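Aminoacyltransferase FemA (Staphylococcus aureus, PDB 1LRZ) adds glycines 2 and 3 of the pentaglycine bridge of staphylococcal peptidoglycan, taking them from glycyl-tRNA(Gly). Local coordinates at residues F88-N91 and E92-K95; D133-N137 and L138-H142; K95-K99 and H100-Y104. All blocks are in the same frame, centred on the assembly; numbering follows the deposited sequence.

How the contacts relate
All three contacts are local and lie on the same side of the chain's centre, about 30 to 33 Å from it. Contact 1 falls within helix 83-98; contact 3 follows directly, sharing K95, and carries the chain from that helix into strand 102-107, their centres about 11 Å apart. Contact 2 comes later, where helix 130-137 ends and leads to strand 141-142. It packs against contact 1, centres about 12 Å apart, with F90 touching M135 and L138, and S94 touching F140. Contacts 2 and 3 lie about 17 Å apart between centres and do not touch. Contact 1 shows helix 83-98 lying on the mixed sheet to which contacts 2 and 3 both hand the chain on.

Contact 1: F88-N91 and E92-K95; sequences FFFN and ELSK
F88 to K95 form two turns of helix 83-98, in which the amide nitrogens of E92, L93, S94 and K95 bond to the carbonyls four residues earlier, E92 N lying 2.9 Å from F88 O. On the partly exposed flank, E92 lays its methylene over one face of the F88 ring: CG stands 3.7 Å from the ring centroid and 16° off the normal, a CH-pi contact. The bend at chi2 (-71°) folds the carboxylate back beside the ring, and the two planes end up 21° apart. Glutamate suits this place because its CG methylene covers the phenyl while its carboxylate reaches on to K95 and a water. K95 NZ makes a salt bridge to E92 OE2 at 3.1 Å, from above the carboxylate plane, and the water accepts from N91 ND2 and donates to the same oxygen. On the buried flank, S94 OG turns back along the helix to F90 O, 3.0 Å away and in the carbonyl plane, so that this oxygen takes both the hydroxyl and the S94 amide. A serine can thus be buried on a helix with its hydroxyl satisfied. L93 CD2 meets F89 CE1 at 3.8 Å. The buried F89, F90 and L93 face the sheet: F89 rests on strands 39-46, 52-63 and 67-78, L93 on L58 of strand 52-63, and F90 on P76 of strand 67-78.

Contact 2: D133-N137 and L138-H142; sequences DKMSN and LGFEH
The F140 ring meets M135 in two ways: the carbonyl O of M135 lies at the ring edge, in its plane, as does CB of L138, while the M135 sulfur stands obliquely off the ring, 4.5 Å from the centroid and 31° from the normal. This is a Met-aromatic contact, in which SD comes nearest to F140 CG, at 4.0 Å. M135 reaches it because its chain folds at chi2 (-56°), bringing the flexible thioether back across the turn; nearer the backbone, M135 CB and F140 CB pack at 3.7 Å. The backbone here is a Schellman motif that ends helix 130-137. F140 N bonds to M135 O at 2.8 Å, from above the carbonyl plane, and within this loop G139 N bonds to S136 O at 2.9 Å. G139 is the C-prime residue: its phi is positive, an angle that glycine, with no CB to press on the preceding carbonyl O, takes up easily. L138, the first residue to leave helical angles, still gives its amide to K134 O, with a weak second bond to M135 O. Its branched side chain lies partly exposed alongside the last turn, CG 3.5 Å from K134 O, and CD1 4.3 Å from M135 CE. Buried M135 and F140 are apolar, as befits residues wedged against the sheet: both touch I107 of strand 102-107 and F397 of strand 397-400, while M135 also meets F90 and F140 meets S94 on helix 83-98.

Contact 3: K95-K99 and H100-Y104; sequences KYVKK and HRCLY
Y96 touches H100 from the last turn of helix 83-98: with CG anti to its nitrogen (chi1 -178°), the phenol is carried forward until H100 NE2 lies over one face, 3.6 Å from Y96 CZ. The rings are inclined at 46° with centroids 4.8 Å apart, an oblique pair in which the flat groups of a buried tyrosine and a partly exposed histidine can lie close. The carbonyl O of Y96 approaches the imidazole at its edge, 3.2 Å from H100 CD2. V97 comes next, and its carbonyl serves two amides: H100 N bonds to V97 O at 2.9 Å, and C102 N reaches the same oxygen at 3.3 Å from the opposite face of the carbonyl plane. Its compact, beta-branched side chain meets the small cysteine, V97 CB lying 3.6 Å from C102 CB, which suits the buried side of the turn. K98 sends its side chain outward, as an exposed lysine should; a water donates to K98 O and accepts from R101 N, linking two atoms 4.0 Å apart, too far to bond directly. K99 O lies over a face of the H100 ring. On the buried side V97, H100 and C102 all touch F70 of strand 67-78. The arrangement is the second connection of a beta-alpha-beta unit, strand 67-78, helix 83-98 and strand 102-107, whose two strands run parallel and adjacent in the mixed sheet.

Contact 1: F88-N91 and E92-K95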
loop_
_atom_site.group_PDB
_atom_site.type_symbol
_atom_site.label_atom_id
_atom_site.label_comp_id
_atom_site.label_asym_id
_atom_site.label_seq_id
_atom_site.Cartn_x
_atom_site.Cartn_y
_atom_site.Cartn_z
ATOM N N PHE A 88 -4.167 -28.599 12.874
ATOM C CA PHE A 88 -5.086 -28.466 13.997
ATOM C C PHE A 88 -6.004 -27.261 13.820
ATOM O O PHE A 88 -7.212 -27.347 14.035
ATOM C CB PHE A 88 -4.302 -28.292 15.300
ATOM C CG PHE A 88 -5.168 -28.128 16.520
ATOM C CD1 PHE A 88 -5.880 -29.208 17.040
ATOM C CD2 PHE A 88 -5.278 -26.896 17.145
ATOM C CE1 PHE A 88 -6.686 -29.057 18.171
ATOM C CE2 PHE A 88 -6.083 -26.739 18.273
ATOM C CZ PHE A 88 -6.788 -27.826 18.787
ATOM N N PHE A 89 -5.430 -26.129 13.437
ATOM C CA PHE A 89 -6.234 -24.926 13.268
ATOM C C PHE A 89 -7.326 -25.045 12.214
ATOM O O PHE A 89 -8.474 -24.683 12.466
ATOM C CB PHE A 89 -5.363 -23.708 12.920
ATOM C CG PHE A 89 -6.160 -22.441 12.748
ATOM C CD1 PHE A 89 -6.743 -22.126 11.527
ATOM C CD2 PHE A 89 -6.394 -21.604 13.832
ATOM C CE1 PHE A 89 -7.551 -21.001 11.390
ATOM C CE2 PHE A 89 -7.202 -20.479 13.704
ATOM C CZ PHE A 89 -7.780 -20.177 12.484
ATOM N N PHE A 90 -6.977 -25.532 11.030
ATOM C CA PHE A 90 -7.972 -25.629 9.978
ATOM C C PHE A 90 -9.035 -26.692 10.223
ATOM O O PHE A 90 -10.171 -26.559 9.776
ATOM C CB PHE A 90 -7.283 -25.805 8.621
ATOM C CG PHE A 90 -6.669 -24.533 8.105
ATOM C CD1 PHE A 90 -5.305 -24.292 8.230
ATOM C CD2 PHE A 90 -7.478 -23.537 7.557
ATOM C CE1 PHE A 90 -4.754 -23.073 7.821
ATOM C CE2 PHE A 90 -6.942 -22.317 7.146
ATOM C CZ PHE A 90 -5.569 -22.083 7.278
ATOM N N ASN A 91 -8.674 -27.730 10.963
ATOM C CA ASN A 91 -9.613 -28.788 11.287
ATOM C C ASN A 91 -10.587 -28.229 12.332
ATOM O O ASN A 91 -11.799 -28.416 12.231
ATOM C CB ASN A 91 -8.858 -29.987 11.853
ATOM C CG ASN A 91 -9.639 -31.271 11.739
ATOM O OD1 ASN A 91 -10.087 -31.637 10.657
ATOM N ND2 ASN A 91 -9.803 -31.970 12.855
ATOM N N GLU A 92 -10.063 -27.515 13.322
ATOM C CA GLU A 92 -10.922 -26.953 14.351
ATOM C C GLU A 92 -11.765 -25.804 13.814
ATOM O O GLU A 92 -12.864 -25.556 14.311
ATOM C CB GLU A 92 -10.088 -26.484 15.542
ATOM C CG GLU A 92 -9.357 -27.602 16.287
ATOM C CD GLU A 92 -10.298 -28.496 17.075
ATOM O OE1 GLU A 92 -11.195 -27.955 17.759
ATOM O OE2 GLU A 92 -10.135 -29.735 17.023
ATOM N N LEU A 93 -11.264 -25.100 12.800
ATOM C CA LEU A 93 -12.018 -23.987 12.223
ATOM C C LEU A 93 -13.255 -24.561 11.520
ATOM O O LEU A 93 -14.338 -23.971 11.559
ATOM C CB LEU A 93 -11.158 -23.212 11.221
ATOM C CG LEU A 93 -11.849 -22.081 10.453
ATOM C CD1 LEU A 93 -12.427 -21.042 11.419
ATOM C CD2 LEU A 93 -10.832 -21.425 9.527
ATOM N N SER A 94 -13.072 -25.713 10.884
ATOM C CA SER A 94 -14.155 -26.392 10.192
ATOM C C SER A 94 -15.232 -26.767 11.210
ATOM O O SER A 94 -16.414 -26.504 10.992
ATOM C CB SER A 94 -13.639 -27.658 9.503
ATOM O OG SER A 94 -12.736 -27.332 8.459
ATOM N N LYS A 95 -14.816 -27.371 12.325
ATOM C CA LYS A 95 -15.749 -27.770 13.379
ATOM C C LYS A 95 -16.455 -26.541 13.933
ATOM O O LYS A 95 -17.654 -26.561 14.228
ATOM C CB LYS A 95 -15.011 -28.458 14.522
ATOM C CG LYS A 95 -14.283 -29.732 14.152
ATOM C CD LYS A 95 -13.603 -30.321 15.386
ATOM C CE LYS A 95 -12.732 -31.515 15.026
ATOM N NZ LYS A 95 -12.020 -32.048 16.225
HETATM O O HOH W 1 -8.777 -31.193 15.424
#

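Contact 2: D133-N137 and L138-H142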
loop_
_atom_site.group_PDB
_atom_site.type_symbol
_atom_site.label_atom_id
_atom_site.label_comp_id
_atom_site.label_asym_id
_atom_site.label_seq_id
_atom_site.Cartn_x
_atom_site.Cartn_y
_atom_site.Cartn_z
ATOM N N ASP A 133 -1.595 -29.444 -0.578
ATOM C CA ASP A 133 -1.980 -30.824 -0.296
ATOM C C ASP A 133 -2.709 -30.940 1.033
ATOM O O ASP A 133 -3.716 -31.645 1.139
ATOM C CB ASP A 133 -0.745 -31.732 -0.282
ATOM C CG ASP A 133 -0.335 -32.189 -1.680
ATOM O OD1 ASP A 133 0.778 -32.747 -1.829
ATOM O OD2 ASP A 133 -1.124 -32.001 -2.632
ATOM N N LYS A 134 -2.200 -30.252 2.051
ATOM C CA LYS A 134 -2.839 -30.300 3.351
ATOM C C LYS A 134 -4.265 -29.740 3.287
ATOM O O LYS A 134 -5.188 -30.331 3.847
ATOM C CB LYS A 134 -2.012 -29.540 4.385
ATOM C CG LYS A 134 -2.702 -29.411 5.740
ATOM C CD LYS A 134 -1.729 -29.611 6.878
ATOM C CE LYS A 134 -1.231 -31.052 6.905
ATOM N NZ LYS A 134 -0.327 -31.315 8.055
ATOM N N MET A 135 -4.462 -28.618 2.601
ATOM C CA MET A 135 -5.805 -28.046 2.514
ATOM C C MET A 135 -6.723 -29.029 1.776
ATOM O O MET A 135 -7.860 -29.269 2.186
ATOM C CB MET A 135 -5.776 -26.683 1.798
ATOM C CG MET A 135 -5.186 -25.533 2.654
ATOM S SD MET A 135 -6.019 -25.288 4.247
ATOM C CE MET A 135 -4.997 -26.161 5.312
ATOM N N SER A 136 -6.217 -29.598 0.687
ATOM C CA SER A 136 -6.986 -30.566 -0.089
ATOM C C SER A 136 -7.411 -31.738 0.810
ATOM O O SER A 136 -8.577 -32.130 0.815
ATOM C CB SER A 136 -6.141 -31.081 -1.255
ATOM O OG SER A 136 -6.921 -31.867 -2.129
ATOM N N ASN A 137 -6.469 -32.289 1.573
ATOM C CA ASN A 137 -6.780 -33.399 2.473
ATOM C C ASN A 137 -7.866 -33.032 3.485
ATOM O O ASN A 137 -8.599 -33.899 3.953
ATOM C CB ASN A 137 -5.540 -33.852 3.244
ATOM C CG ASN A 137 -4.465 -34.409 2.341
ATOM O OD1 ASN A 137 -4.756 -35.102 1.364
ATOM N ND2 ASN A 137 -3.208 -34.124 2.669
ATOM N N LEU A 138 -7.952 -31.750 3.832
ATOM C CA LEU A 138 -8.948 -31.283 4.788
ATOM C C LEU A 138 -10.247 -30.802 4.134
ATOM O O LEU A 138 -11.113 -30.249 4.810
ATOM C CB LEU A 138 -8.362 -30.162 5.656
ATOM C CG LEU A 138 -7.245 -30.586 6.608
ATOM C CD1 LEU A 138 -6.816 -29.407 7.457
ATOM C CD2 LEU A 138 -7.747 -31.716 7.506
ATOM N N GLY A 139 -10.383 -31.002 2.828
ATOM C CA GLY A 139 -11.598 -30.581 2.148
ATOM C C GLY A 139 -11.608 -29.145 1.648
ATOM O O GLY A 139 -12.606 -28.683 1.082
ATOM N N PHE A 140 -10.510 -28.426 1.861
ATOM C CA PHE A 140 -10.417 -27.044 1.388
ATOM C C PHE A 140 -9.934 -27.092 -0.061
ATOM O O PHE A 140 -8.751 -27.302 -0.315
ATOM C CB PHE A 140 -9.426 -26.229 2.238
ATOM C CG PHE A 140 -9.932 -25.894 3.616
ATOM C CD1 PHE A 140 -9.794 -26.797 4.664
ATOM C CD2 PHE A 140 -10.581 -24.686 3.851
ATOM C CE1 PHE A 140 -10.297 -26.507 5.932
ATOM C CE2 PHE A 140 -11.090 -24.383 5.112
ATOM C CZ PHE A 140 -10.949 -25.294 6.153
ATOM N N GLU A 141 -10.853 -26.888 -0.998
ATOM C CA GLU A 141 -10.548 -26.933 -2.428
ATOM C C GLU A 141 -10.019 -25.614 -2.990
ATOM O O GLU A 141 -10.693 -24.579 -2.940
ATOM C CB GLU A 141 -11.802 -27.361 -3.193
ATOM C CG GLU A 141 -12.497 -28.562 -2.544
ATOM C CD GLU A 141 -13.787 -28.964 -3.242
ATOM O OE1 GLU A 141 -14.667 -28.090 -3.441
ATOM O OE2 GLU A 141 -13.921 -30.162 -3.586
ATOM N N HIS A 142 -8.801 -25.666 -3.522
ATOM C CA HIS A 142 -8.147 -24.497 -4.106
ATOM C C HIS A 142 -8.927 -24.036 -5.338
ATOM O O HIS A 142 -9.300 -24.859 -6.166
ATOM C CB HIS A 142 -6.716 -24.869 -4.518
ATOM C CG HIS A 142 -5.886 -23.699 -4.952
ATOM N ND1 HIS A 142 -5.171 -23.693 -6.129
ATOM C CD2 HIS A 142 -5.630 -22.512 -4.349
ATOM C CE1 HIS A 142 -4.507 -22.554 -6.234
ATOM N NE2 HIS A 142 -4.769 -21.818 -5.167
#

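Contact 3: K95-K99 and H100-Y104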
loop_
_atom_site.group_PDB
_atom_site.type_symbol
_atom_site.label_atom_id
_atom_site.label_comp_id
_atom_site.label_asym_id
_atom_site.label_seq_id
_atom_site.Cartn_x
_atom_site.Cartn_y
_atom_site.Cartn_z
ATOM N N LYS A 95 -14.816 -27.371 12.325
ATOM C CA LYS A 95 -15.749 -27.770 13.379
ATOM C C LYS A 95 -16.455 -26.541 13.933
ATOM O O LYS A 95 -17.654 -26.561 14.228
ATOM C CB LYS A 95 -15.011 -28.458 14.522
ATOM C CG LYS A 95 -14.283 -29.732 14.152
ATOM C CD LYS A 95 -13.603 -30.321 15.386
ATOM C CE LYS A 95 -12.732 -31.515 15.026
ATOM N NZ LYS A 95 -12.020 -32.048 16.225
ATOM N N TYR A 96 -15.692 -25.468 14.085
ATOM C CA TYR A 96 -16.233 -24.227 14.606
ATOM C C TYR A 96 -17.332 -23.671 13.698
ATOM O O TYR A 96 -18.433 -23.367 14.166
ATOM C CB TYR A 96 -15.125 -23.178 14.752
ATOM C CG TYR A 96 -15.616 -21.882 15.337
ATOM C CD1 TYR A 96 -15.755 -21.728 16.722
ATOM C CD2 TYR A 96 -15.973 -20.820 14.511
ATOM C CE1 TYR A 96 -16.243 -20.538 17.269
ATOM C CE2 TYR A 96 -16.459 -19.634 15.039
ATOM C CZ TYR A 96 -16.591 -19.501 16.419
ATOM O OH TYR A 96 -17.071 -18.326 16.946
ATOM N N VAL A 97 -17.059 -23.539 12.405
ATOM C CA VAL A 97 -18.090 -22.978 11.545
ATOM C C VAL A 97 -19.303 -23.897 11.402
ATOM O O VAL A 97 -20.393 -23.420 11.105
ATOM C CB VAL A 97 -17.554 -22.592 10.148
ATOM C CG1 VAL A 97 -16.497 -21.492 10.298
ATOM C CG2 VAL A 97 -16.998 -23.818 9.428
ATOM N N LYS A 98 -19.125 -25.198 11.632
ATOM C CA LYS A 98 -20.251 -26.130 11.539
ATOM C C LYS A 98 -21.208 -25.914 12.702
ATOM O O LYS A 98 -22.347 -26.376 12.681
ATOM C CB LYS A 98 -19.769 -27.578 11.528
ATOM C CG LYS A 98 -19.064 -27.975 10.239
ATOM C CD LYS A 98 -18.456 -29.373 10.328
ATOM C CE LYS A 98 -17.692 -29.708 9.044
ATOM N NZ LYS A 98 -17.093 -31.068 9.070
ATOM N N LYS A 99 -20.735 -25.212 13.727
ATOM C CA LYS A 99 -21.565 -24.903 14.884
ATOM C C LYS A 99 -22.395 -23.666 14.574
ATOM O O LYS A 99 -23.319 -23.331 15.305
ATOM C CB LYS A 99 -20.698 -24.592 16.108
ATOM C CG LYS A 99 -20.057 -25.801 16.754
ATOM C CD LYS A 99 -19.140 -25.389 17.905
ATOM C CE LYS A 99 -18.352 -26.591 18.404
ATOM N NZ LYS A 99 -17.398 -26.230 19.490
ATOM N N HIS A 100 -22.059 -22.975 13.492
ATOM C CA HIS A 100 -22.771 -21.754 13.161
ATOM C C HIS A 100 -23.472 -21.765 11.813
ATOM O O HIS A 100 -23.547 -20.740 11.133
ATOM C CB HIS A 100 -21.810 -20.573 13.262
ATOM C CG HIS A 100 -21.254 -20.373 14.641
ATOM N ND1 HIS A 100 -21.930 -19.684 15.625
ATOM C CD2 HIS A 100 -20.091 -20.786 15.202
ATOM C CE1 HIS A 100 -21.207 -19.677 16.731
ATOM N NE2 HIS A 100 -20.085 -20.338 16.501
ATOM N N ARG A 101 -23.982 -22.937 11.445
ATOM C CA ARG A 101 -24.747 -23.129 10.212
ATOM C C ARG A 101 -24.022 -22.651 8.955
ATOM O O ARG A 101 -24.615 -22.032 8.065
ATOM C CB ARG A 101 -26.106 -22.417 10.342
ATOM C CG ARG A 101 -26.932 -22.892 11.556
ATOM C CD ARG A 101 -28.332 -22.251 11.660
ATOM N NE ARG A 101 -29.105 -22.893 12.724
ATOM C CZ ARG A 101 -30.410 -22.727 12.930
ATOM N NH1 ARG A 101 -31.008 -23.366 13.934
ATOM N NH2 ARG A 101 -31.120 -21.923 12.140
ATOM N N CYS A 102 -22.734 -22.954 8.879
ATOM C CA CYS A 102 -21.964 -22.552 7.725
ATOM C C CYS A 102 -22.340 -23.410 6.525
ATOM O O CYS A 102 -22.521 -24.625 6.652
ATOM C CB CYS A 102 -20.472 -22.701 8.023
ATOM S SG CYS A 102 -19.408 -22.309 6.622
ATOM N N LEU A 103 -22.473 -22.772 5.364
ATOM C CA LEU A 103 -22.772 -23.476 4.124
ATOM C C LEU A 103 -21.433 -23.810 3.465
ATOM O O LEU A 103 -21.240 -24.908 2.942
ATOM C CB LEU A 103 -23.591 -22.596 3.174
ATOM C CG LEU A 103 -23.750 -23.184 1.768
ATOM C CD1 LEU A 103 -24.370 -24.582 1.840
ATOM C CD2 LEU A 103 -24.623 -22.252 0.928
ATOM N N TYR A 104 -20.527 -22.833 3.458
ATOM C CA TYR A 104 -19.183 -23.024 2.920
ATOM C C TYR A 104 -18.225 -22.020 3.541
ATOM O O TYR A 104 -18.609 -20.890 3.846
ATOM C CB TYR A 104 -19.154 -22.938 1.383
ATOM C CG TYR A 104 -19.379 -21.575 0.776
ATOM C CD1 TYR A 104 -18.335 -20.883 0.153
ATOM C CD2 TYR A 104 -20.644 -21.011 0.754
ATOM C CE1 TYR A 104 -18.563 -19.656 -0.491
ATOM C CE2 TYR A 104 -20.888 -19.790 0.122
ATOM C CZ TYR A 104 -19.845 -19.119 -0.501
ATOM O OH TYR A 104 -20.101 -17.923 -1.126
HETATM O O HOH W 2 -24.873 -25.538 12.700
#